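Local coordinates for protein F01G10.3, confirmed by transcript evidence (Caenorhabditis elegans, PDB 3K6J) that probably oxidises (3S)-3-hydroxyacyl-CoA with NAD+, as the zinc-binding dehydrogenase part of a multifunctional enzyme, at residues 249-252 / 253-257; 416-419 / 420-423; 210-213 / 214-218; 37-40 / 41-45. One frame throughout, in Å; residues are numbered along the deposited sequence.

The four contacts are local ones, and along the chain they come in the order contact 4, contact 3, contact 1, contact 2. Contacts 3 and 4 belong to the Rossmann-type half: helix 209-221 packs on the mixed sheet, connecting strands 198-202 and 225-229, and the turn at 37-45 packs on it, centres 13 Å apart, with Ile212 CG2 3.6 Å from Trp37 CZ3. Contacts 1 and 2 lie in the helical half, centres 19 Å apart and not touching, yet both reach helix 355-375. The two pairs are 40 to 47 Å apart between centres. Contacts 3 and 4 thus sample the probable NAD-binding part and contacts 1 and 2 the helical part.

Contact 1. Residues 249-252 / 253-257; sequences QKLM and YEYGY
The C-terminal end of helix 234-253 is closed by its own last turn, where Lys250, Leu251 and Gln249 hold the backbone of Tyr253 to Tyr257. Gln249 O takes the amides of both Met252 and Tyr253, the latter at 3.2 Å. At the next residue, Lys250 O accepts from Glu254 N at 2.9 Å and more weakly from Tyr255 N, so the spacing begins to widen from four residues to five. It widens further at Leu251 O, which receives Tyr257 N at 3.1 Å after the chain has swung round Gly256; the same oxygen lies at the edge of the Tyr257 ring, in its plane. Tyr253 has CG between its backbone N and carbonyl carbon (chi1 63°), which folds the ring back along the helix. One ring face then lies against Lys250, whose CA makes a CH-pi contact 4.0 Å from the centroid, while Lys250 CG comes within 3.3 Å of Tyr253 OH. The extended lysine chain runs on past Glu254 to a salt bridge with Glu428. Tyr257 O closes back on Met252, 3.4 Å from its CA in a CA-H...O contact. Leu251 and Tyr257 also touch Val358 of helix 355-375. This is a helix C-terminus whose last carbonyls are taken up by amides four, five and six residues on, leading through a short link into helix 259-269, within the helical C-terminal domain of the 3-hydroxyacyl-CoA dehydrogenase family.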
loop_
_atom_site.group_PDB
_atom_site.type_symbol
_atom_site.label_atom_id
_atom_site.label_comp_id
_atom_site.label_asym_id
_atom_site.label_seq_id
_atom_site.Cartn_x
_atom_site.Cartn_y
_atom_site.Cartn_z
ATOM N N GLN A 249 5.785 9.977 16.293
ATOM C CA GLN A 249 6.843 9.821 17.266
ATOM C C GLN A 249 6.966 11.038 18.184
ATOM O O GLN A 249 7.142 10.875 19.398
ATOM C CB GLN A 249 8.156 9.510 16.576
ATOM C CG GLN A 249 8.114 8.166 15.877
ATOM C CD GLN A 249 9.462 7.506 15.830
ATOM O OE1 GLN A 249 10.058 7.343 14.757
ATOM N NE2 GLN A 249 9.966 7.126 17.000
ATOM N N LYS A 250 6.847 12.245 17.620
ATOM C CA LYS A 250 6.912 13.472 18.415
ATOM C C LYS A 250 5.899 13.437 19.560
ATOM O O LYS A 250 6.180 13.949 20.650
ATOM C CB LYS A 250 6.684 14.713 17.564
ATOM C CG LYS A 250 7.879 15.170 16.747
ATOM C CD LYS A 250 7.476 16.329 15.820
ATOM C CE LYS A 250 8.562 16.659 14.805
ATOM N NZ LYS A 250 8.029 17.590 13.765
ATOM N N LEU A 251 4.741 12.820 19.320
ATOM C CA LEU A 251 3.713 12.705 20.340
ATOM C C LEU A 251 4.218 11.948 21.568
ATOM O O LEU A 251 3.737 12.167 22.686
ATOM C CB LEU A 251 2.463 12.024 19.778
ATOM C CG LEU A 251 1.617 12.848 18.802
ATOM C CD1 LEU A 251 0.545 11.976 18.140
ATOM C CD2 LEU A 251 0.995 14.086 19.460
ATOM N N MET A 252 5.184 11.057 21.347
ATOM C CA MET A 252 5.755 10.259 22.422
ATOM C C MET A 252 6.871 10.999 23.158
ATOM O O MET A 252 6.817 11.119 24.384
ATOM C CB MET A 252 6.255 8.898 21.910
ATOM C CG MET A 252 5.156 7.887 21.605
ATOM S SD MET A 252 5.828 6.305 21.084
ATOM C CE MET A 252 6.887 6.806 19.720
ATOM N N TYR A 253 7.870 11.499 22.428
ATOM C CA TYR A 253 9.026 12.108 23.085
ATOM C C TYR A 253 8.889 13.577 23.489
ATOM O O TYR A 253 9.525 13.994 24.453
ATOM C CB TYR A 253 10.352 11.834 22.357
ATOM C CG TYR A 253 10.478 12.384 20.963
ATOM C CD1 TYR A 253 10.347 11.544 19.855
ATOM C CD2 TYR A 253 10.754 13.735 20.741
ATOM C CE1 TYR A 253 10.474 12.029 18.566
ATOM C CE2 TYR A 253 10.876 14.236 19.448
ATOM C CZ TYR A 253 10.736 13.370 18.367
ATOM O OH TYR A 253 10.854 13.849 17.081
ATOM N N GLU A 254 8.081 14.353 22.761
ATOM C CA GLU A 254 7.865 15.763 23.096
ATOM C C GLU A 254 6.653 15.955 23.996
ATOM O O GLU A 254 6.621 16.884 24.823
ATOM C CB GLU A 254 7.720 16.625 21.846
ATOM C CG GLU A 254 9.041 17.054 21.237
ATOM C CD GLU A 254 8.856 17.671 19.872
ATOM O OE1 GLU A 254 9.764 17.523 19.026
ATOM O OE2 GLU A 254 7.791 18.295 19.638
ATOM N N TYR A 255 5.656 15.091 23.821
ATOM C CA TYR A 255 4.466 15.087 24.662
ATOM C C TYR A 255 4.524 13.770 25.396
ATOM O O TYR A 255 5.483 13.016 25.237
ATOM C CB TYR A 255 3.198 15.236 23.808
ATOM C CG TYR A 255 3.255 16.443 22.890
ATOM C CD1 TYR A 255 2.677 17.653 23.261
ATOM C CD2 TYR A 255 3.917 16.380 21.659
ATOM C CE1 TYR A 255 2.740 18.769 22.424
ATOM C CE2 TYR A 255 3.986 17.486 20.820
ATOM C CZ TYR A 255 3.398 18.680 21.206
ATOM O OH TYR A 255 3.467 19.787 20.367
ATOM N N GLY A 256 3.541 13.470 26.221
ATOM C CA GLY A 256 3.698 12.278 27.037
ATOM C C GLY A 256 2.924 11.085 26.548
ATOM O O GLY A 256 2.677 10.169 27.318
ATOM N N TYR A 257 2.525 11.086 25.278
ATOM C CA TYR A 257 1.595 10.057 24.795
ATOM C C TYR A 257 2.244 8.682 24.646
ATOM O O TYR A 257 3.378 8.561 24.200
ATOM C CB TYR A 257 0.915 10.485 23.496
ATOM C CG TYR A 257 -0.095 11.608 23.647
ATOM C CD1 TYR A 257 0.311 12.940 23.617
ATOM C CD2 TYR A 257 -1.459 11.338 23.796
ATOM C CE1 TYR A 257 -0.600 13.978 23.740
ATOM C CE2 TYR A 257 -2.397 12.385 23.917
ATOM C CZ TYR A 257 -1.950 13.697 23.890
ATOM O OH TYR A 257 -2.838 14.743 24.011
#

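Contact 2. Residues 416-419 / 420-423; sequences NMLV and HWSS
Val419 O is gripped twice by Ser423: its backbone N donates at 3.0 Å, and its OG adds a weak bond at 3.3 Å. Ser423 OG stands beside its own backbone N (chi1 -74°), which brings the hydroxyl back to that carbonyl one turn earlier. The other bonds are those of a regular alpha-helix, His420 N to Asn416 O, Trp421 N to Met417 O at 2.8 Å and Ser422 N to Leu418 O. Met417 O serves a second purpose, since it also lies over one face of the Trp421 indole. Met417 CG approaches over the six-membered ring, 3.6 Å from its centroid and 21° off the normal, a close CH-pi contact with CZ2 its nearest ring atom at 3.4 Å. The chain then bends, leaving SD obliquely placed 4.8 Å from the centroid of the five-membered ring, a Met-aromatic contact. Its methyl CE ends at the edge of the His420 imidazole, 3.8 Å from ND1. Leu418 CD2 also touches the indole, at CE3. With the indole of Trp421 cut back to an alanine, Met417 CG and SD would probably lose the surface they rest on, leaving a gap toward Tyr364 and Asn360. Helix 412-424 lies against helix 355-375 through Met417, Leu418 and Trp421, while Ile350 adds to the tryptophan's surroundings and Val433, from the loop before helix 435-440, touches Leu418 and Val419.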
loop_
_atom_site.group_PDB
_atom_site.type_symbol
_atom_site.label_atom_id
_atom_site.label_comp_id
_atom_site.label_asym_id
_atom_site.label_seq_id
_atom_site.Cartn_x
_atom_site.Cartn_y
_atom_site.Cartn_z
ATOM N N ASN A 416 -4.013 27.223 7.680
ATOM C CA ASN A 416 -3.802 28.152 8.792
ATOM C C ASN A 416 -3.094 27.538 9.972
ATOM O O ASN A 416 -2.208 28.161 10.561
ATOM C CB ASN A 416 -5.113 28.823 9.201
ATOM C CG ASN A 416 -5.568 29.819 8.166
ATOM O OD1 ASN A 416 -4.751 30.565 7.640
ATOM N ND2 ASN A 416 -6.853 29.813 7.837
ATOM N N MET A 417 -3.459 26.302 10.288
ATOM C CA MET A 417 -2.843 25.598 11.394
ATOM C C MET A 417 -1.380 25.297 11.108
ATOM O O MET A 417 -0.551 25.346 12.021
ATOM C CB MET A 417 -3.620 24.322 11.725
ATOM C CG MET A 417 -3.305 23.771 13.099
ATOM S SD MET A 417 -4.276 24.464 14.467
ATOM C CE MET A 417 -4.326 26.242 14.114
ATOM N N LEU A 418 -1.065 25.001 9.846
ATOM C CA LEU A 418 0.315 24.709 9.441
ATOM C C LEU A 418 1.198 25.954 9.527
ATOM O O LEU A 418 2.307 25.891 10.047
ATOM C CB LEU A 418 0.380 24.083 8.030
ATOM C CG LEU A 418 -0.098 22.631 7.801
ATOM C CD1 LEU A 418 -0.348 22.385 6.335
ATOM C CD2 LEU A 418 0.900 21.611 8.359
ATOM N N VAL A 419 0.707 27.082 9.021
ATOM C CA VAL A 419 1.457 28.338 9.128
ATOM C C VAL A 419 1.677 28.719 10.611
ATOM O O VAL A 419 2.777 29.135 11.000
ATOM C CB VAL A 419 0.822 29.498 8.305
ATOM C CG1 VAL A 419 0.753 29.148 6.808
ATOM C CG2 VAL A 419 -0.562 29.864 8.830
ATOM N N HIS A 420 0.639 28.530 11.432
ATOM C CA HIS A 420 0.737 28.783 12.867
ATOM C C HIS A 420 1.737 27.839 13.551
ATOM O O HIS A 420 2.497 28.271 14.420
ATOM C CB HIS A 420 -0.638 28.744 13.533
ATOM C CG HIS A 420 -0.585 28.768 15.032
ATOM N ND1 HIS A 420 -1.385 27.962 15.817
ATOM C CD2 HIS A 420 0.178 29.490 15.889
ATOM C CE1 HIS A 420 -1.117 28.187 17.092
ATOM N NE2 HIS A 420 -0.164 29.101 17.163
ATOM N N TRP A 421 1.758 26.568 13.155
ATOM C CA TRP A 421 2.768 25.640 13.675
ATOM C C TRP A 421 4.155 25.979 13.153
ATOM O O TRP A 421 5.151 25.742 13.834
ATOM C CB TRP A 421 2.435 24.175 13.354
ATOM C CG TRP A 421 1.254 23.623 14.109
ATOM C CD1 TRP A 421 0.755 24.072 15.307
ATOM C CD2 TRP A 421 0.439 22.503 13.732
ATOM N NE1 TRP A 421 -0.324 23.310 15.687
ATOM C CE2 TRP A 421 -0.539 22.338 14.745
ATOM C CE3 TRP A 421 0.436 21.625 12.634
ATOM C CZ2 TRP A 421 -1.517 21.328 14.691
ATOM C CZ3 TRP A 421 -0.532 20.623 12.580
ATOM C CH2 TRP A 421 -1.498 20.488 13.601
ATOM N N SER A 422 4.223 26.525 11.945
ATOM C CA SER A 422 5.493 26.950 11.377
ATOM C C SER A 422 6.065 28.117 12.158
ATOM O O SER A 422 7.278 28.275 12.219
ATOM C CB SER A 422 5.333 27.366 9.925
ATOM O OG SER A 422 6.600 27.403 9.300
ATOM N N SER A 423 5.184 28.936 12.735
ATOM C CA SER A 423 5.588 30.074 13.555
ATOM C C SER A 423 6.380 29.586 14.744
ATOM O O SER A 423 7.504 30.032 14.972
ATOM C CB SER A 423 4.376 30.836 14.072
ATOM O OG SER A 423 3.791 31.574 13.036
#

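Contact 3. Residues 210-213 / 214-218; sequences QAIA and TAFQA
The Phe216 ring presents an edge to Ile212 O, with CD1 at 3.5 Å from that oxygen, and meets the indole of Trp37 with the planes about 35° apart. Phe216 and Ile212 lie on helix 209-221, the helix of the beta-alpha-beta unit that joins strand 198-202 to the parallel strand 225-229. Ile212 and Phe216 lie side by side and point the same way, down onto Ile201 and Leu228 of those strands; Ile212 CG2 touches Phe216 CD1 at 4.0 Å. The first torsion of Phe216 (chi1 -103°) sits away from a staggered position, which turns the ring's CD1 edge toward Ile212 O. The Phe216 side chain is about 9 Å from that of Glu200, a zinc ligand, so the contact lies near the site without forming part of it. Main-chain bonds run regularly, such as Phe216 N to Ile212 O at 2.9 Å and Ala215 N to Ala211 O. On another side of the helix Thr214 is buried against Ile161, its hydroxyl satisfied by two partners, for Tyr52 N also bonds to it. Gln210 O takes Thr214 N at 2.8 Å and, from 43° above its carbonyl plane, Thr214 OG1 at 2.7 Å.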
loop_
_atom_site.group_PDB
_atom_site.type_symbol
_atom_site.label_atom_id
_atom_site.label_comp_id
_atom_site.label_asym_id
_atom_site.label_seq_id
_atom_site.Cartn_x
_atom_site.Cartn_y
_atom_site.Cartn_z
ATOM N N GLN A 210 -7.417 -1.930 -24.147
ATOM C CA GLN A 210 -7.959 -3.233 -23.801
ATOM C C GLN A 210 -7.247 -3.847 -22.624
ATOM O O GLN A 210 -7.886 -4.342 -21.700
ATOM C CB GLN A 210 -7.842 -4.231 -24.947
ATOM C CG GLN A 210 -8.860 -4.086 -26.002
ATOM C CD GLN A 210 -8.223 -3.677 -27.275
ATOM O OE1 GLN A 210 -7.249 -2.899 -27.281
ATOM N NE2 GLN A 210 -8.739 -4.214 -28.385
ATOM N N ALA A 211 -5.924 -3.859 -22.674
ATOM C CA ALA A 211 -5.145 -4.378 -21.563
ATOM C C ALA A 211 -5.558 -3.640 -20.292
ATOM O O ALA A 211 -5.799 -4.261 -19.292
ATOM C CB ALA A 211 -3.631 -4.243 -21.834
ATOM N N ILE A 212 -5.664 -2.320 -20.355
ATOM C CA ILE A 212 -6.076 -1.522 -19.205
ATOM C C ILE A 212 -7.476 -1.898 -18.701
ATOM O O ILE A 212 -7.655 -2.179 -17.495
ATOM C CB ILE A 212 -5.983 -0.015 -19.491
ATOM C CG1 ILE A 212 -4.533 0.390 -19.793
ATOM C CG2 ILE A 212 -6.518 0.795 -18.302
ATOM C CD1 ILE A 212 -3.507 -0.017 -18.719
ATOM N N ALA A 213 -8.447 -1.961 -19.612
ATOM C CA ALA A 213 -9.839 -2.300 -19.229
ATOM C C ALA A 213 -9.931 -3.703 -18.662
ATOM O O ALA A 213 -10.633 -3.938 -17.682
ATOM C CB ALA A 213 -10.816 -2.129 -20.432
ATOM N N THR A 214 -9.218 -4.638 -19.277
ATOM C CA THR A 214 -9.260 -6.033 -18.851
ATOM C C THR A 214 -8.676 -6.165 -17.442
ATOM O O THR A 214 -9.219 -6.879 -16.618
ATOM C CB THR A 214 -8.522 -6.942 -19.874
ATOM O OG1 THR A 214 -9.079 -6.716 -21.169
ATOM C CG2 THR A 214 -8.630 -8.442 -19.526
ATOM N N ALA A 215 -7.578 -5.449 -17.162
ATOM C CA ALA A 215 -6.957 -5.484 -15.823
ATOM C C ALA A 215 -7.876 -4.838 -14.781
ATOM O O ALA A 215 -8.040 -5.364 -13.665
ATOM C CB ALA A 215 -5.583 -4.789 -15.843
ATOM N N PHE A 216 -8.453 -3.686 -15.136
ATOM C CA PHE A 216 -9.410 -3.001 -14.274
ATOM C C PHE A 216 -10.574 -3.867 -13.823
ATOM O O PHE A 216 -10.859 -3.946 -12.624
ATOM C CB PHE A 216 -9.930 -1.709 -14.914
ATOM C CG PHE A 216 -9.300 -0.482 -14.349
ATOM C CD1 PHE A 216 -8.012 -0.125 -14.708
ATOM C CD2 PHE A 216 -9.996 0.304 -13.438
ATOM C CE1 PHE A 216 -7.432 0.967 -14.173
ATOM C CE2 PHE A 216 -9.430 1.404 -12.901
ATOM C CZ PHE A 216 -8.148 1.749 -13.254
ATOM N N GLN A 217 -11.218 -4.520 -14.780
ATOM C CA GLN A 217 -12.410 -5.318 -14.518
ATOM C C GLN A 217 -12.014 -6.515 -13.685
ATOM O O GLN A 217 -12.732 -6.906 -12.755
ATOM C CB GLN A 217 -13.072 -5.755 -15.839
ATOM C CG GLN A 217 -14.400 -6.508 -15.691
ATOM C CD GLN A 217 -15.123 -6.728 -17.036
ATOM O OE1 GLN A 217 -15.756 -5.807 -17.576
ATOM N NE2 GLN A 217 -15.042 -7.952 -17.567
ATOM N N ALA A 218 -10.856 -7.085 -14.009
ATOM C CA ALA A 218 -10.329 -8.248 -13.275
ATOM C C ALA A 218 -10.117 -7.945 -11.796
ATOM O O ALA A 218 -10.563 -8.692 -10.926
ATOM C CB ALA A 218 -9.035 -8.747 -13.929
#

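Contact 4. Residues 37-40 / 41-45; sequences WSLP and NDRGD
This is a hairpin-like turn in the loop before strand 56-60, in which Ser38 and Asp45 bridge as a non-hydrogen-bonded antiparallel pair and Pro40 to Arg43 form a type II' beta turn. The turn is closed by Arg43 N to Pro40 O at 3.0 Å, nearly straight and in the carbonyl plane. Leu39 N bonds to Gly44 O at 2.9 Å. The backbone of Gly44 takes angles at which a beta carbon would jam against the carbonyl O of Arg43, so glycine suits the position. Water 1 joins the arms, donating to Ser38 OG and to Asp45 OD2, the latter at 2.6 Å. Ser38 OG itself donates to Leu39 O. Trp37, with CG between its backbone N and carbonyl carbon (chi1 61°), lays one face of its indole under the Asp45 backbone, CZ3 3.5 Å from its CA. Across the turn Arg43 bends so that NH1 rests 3.6 Å from Pro40 CD, while NH2 is bonded to the carbonyls of Gly204 and Thr207. A serine in place of Trp37 would probably leave the Asp45 backbone without its support and open a gap beside Ile212. Trp37 and Leu39 both pack on Ile212 of helix 209-221 and Leu228 of strand 225-229, the outermost strand on that side of the sheet, so the turn lies against that end of the Rossmann-type half.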
loop_
_atom_site.group_PDB
_atom_site.type_symbol
_atom_site.label_atom_id
_atom_site.label_comp_id
_atom_site.label_asym_id
_atom_site.label_seq_id
_atom_site.Cartn_x
_atom_site.Cartn_y
_atom_site.Cartn_z
ATOM N N TRP A 37 -11.048 5.965 -15.693
ATOM C CA TRP A 37 -9.635 6.080 -16.097
ATOM C C TRP A 37 -9.468 6.557 -17.527
ATOM O O TRP A 37 -10.327 6.324 -18.377
ATOM C CB TRP A 37 -8.902 4.736 -15.889
ATOM C CG TRP A 37 -9.472 3.614 -16.681
ATOM C CD1 TRP A 37 -10.395 2.712 -16.271
ATOM C CD2 TRP A 37 -9.143 3.280 -18.041
ATOM N NE1 TRP A 37 -10.680 1.830 -17.293
ATOM C CE2 TRP A 37 -9.924 2.168 -18.393
ATOM C CE3 TRP A 37 -8.265 3.827 -18.991
ATOM C CZ2 TRP A 37 -9.867 1.580 -19.659
ATOM C CZ3 TRP A 37 -8.211 3.244 -20.260
ATOM C CH2 TRP A 37 -9.011 2.129 -20.578
ATOM N N SER A 38 -8.350 7.211 -17.795
ATOM C CA SER A 38 -7.928 7.490 -19.153
ATOM C C SER A 38 -6.421 7.347 -19.329
ATOM O O SER A 38 -5.639 7.807 -18.487
ATOM C CB SER A 38 -8.348 8.907 -19.599
ATOM O OG SER A 38 -7.745 9.219 -20.850
ATOM N N LEU A 39 -6.022 6.755 -20.454
ATOM C CA LEU A 39 -4.608 6.713 -20.825
ATOM C C LEU A 39 -4.214 8.081 -21.392
ATOM O O LEU A 39 -5.085 8.890 -21.687
ATOM C CB LEU A 39 -4.373 5.602 -21.866
ATOM C CG LEU A 39 -4.386 4.151 -21.408
ATOM C CD1 LEU A 39 -4.424 3.230 -22.614
ATOM C CD2 LEU A 39 -3.121 3.903 -20.595
ATOM N N PRO A 40 -2.907 8.354 -21.529
ATOM C CA PRO A 40 -2.528 9.712 -21.902
ATOM C C PRO A 40 -3.009 10.108 -23.292
ATOM O O PRO A 40 -3.334 9.241 -24.131
ATOM C CB PRO A 40 -0.990 9.666 -21.917
ATOM C CG PRO A 40 -0.618 8.480 -21.155
ATOM C CD PRO A 40 -1.729 7.496 -21.333
ATOM N N ASN A 41 -3.047 11.420 -23.509
ATOM C CA ASN A 41 -3.408 12.009 -24.781
ATOM C C ASN A 41 -4.614 11.296 -25.398
ATOM O O ASN A 41 -5.696 11.295 -24.797
ATOM C CB ASN A 41 -2.179 12.088 -25.713
ATOM C CG ASN A 41 -1.086 13.025 -25.170
ATOM O OD1 ASN A 41 0.074 12.617 -24.956
ATOM N ND2 ASN A 41 -1.452 14.277 -24.926
ATOM N N ASP A 42 -4.437 10.668 -26.558
ATOM C CA ASP A 42 -5.577 10.080 -27.253
ATOM C C ASP A 42 -5.581 8.539 -27.321
ATOM O O ASP A 42 -6.321 7.930 -28.128
ATOM C CB ASP A 42 -5.730 10.717 -28.660
ATOM C CG ASP A 42 -7.148 10.606 -29.200
ATOM O OD1 ASP A 42 -8.110 10.989 -28.495
ATOM O OD2 ASP A 42 -7.306 10.097 -30.315
ATOM N N ARG A 43 -4.803 7.910 -26.435
ATOM C CA ARG A 43 -4.685 6.446 -26.427
ATOM C C ARG A 43 -5.923 5.637 -26.080
ATOM O O ARG A 43 -5.961 4.437 -26.373
ATOM C CB ARG A 43 -3.504 5.987 -25.558
ATOM C CG ARG A 43 -2.173 6.349 -26.134
ATOM C CD ARG A 43 -1.108 6.305 -25.067
ATOM N NE ARG A 43 -0.883 4.912 -24.618
ATOM C CZ ARG A 43 -0.026 4.576 -23.671
ATOM N NH1 ARG A 43 0.693 5.509 -23.055
ATOM N NH2 ARG A 43 0.111 3.297 -23.341
ATOM N N GLY A 44 -6.925 6.248 -25.461
ATOM C CA GLY A 44 -8.116 5.473 -25.028
ATOM C C GLY A 44 -8.515 5.692 -23.569
ATOM O O GLY A 44 -7.693 6.093 -22.748
ATOM N N ASP A 45 -9.779 5.419 -23.247
ATOM C CA ASP A 45 -10.285 5.543 -21.886
ATOM C C ASP A 45 -11.424 4.570 -21.576
ATOM O O ASP A 45 -11.785 3.750 -22.412
ATOM C CB ASP A 45 -10.649 7.002 -21.550
ATOM C CG ASP A 45 -11.952 7.470 -22.201
ATOM O OD1 ASP A 45 -12.916 6.664 -22.352
ATOM O OD2 ASP A 45 -12.000 8.687 -22.505
HETATM O O HOH W 1 -10.055 10.464 -22.463
HETATM O O HOH W 2 -7.254 9.219 -24.051
#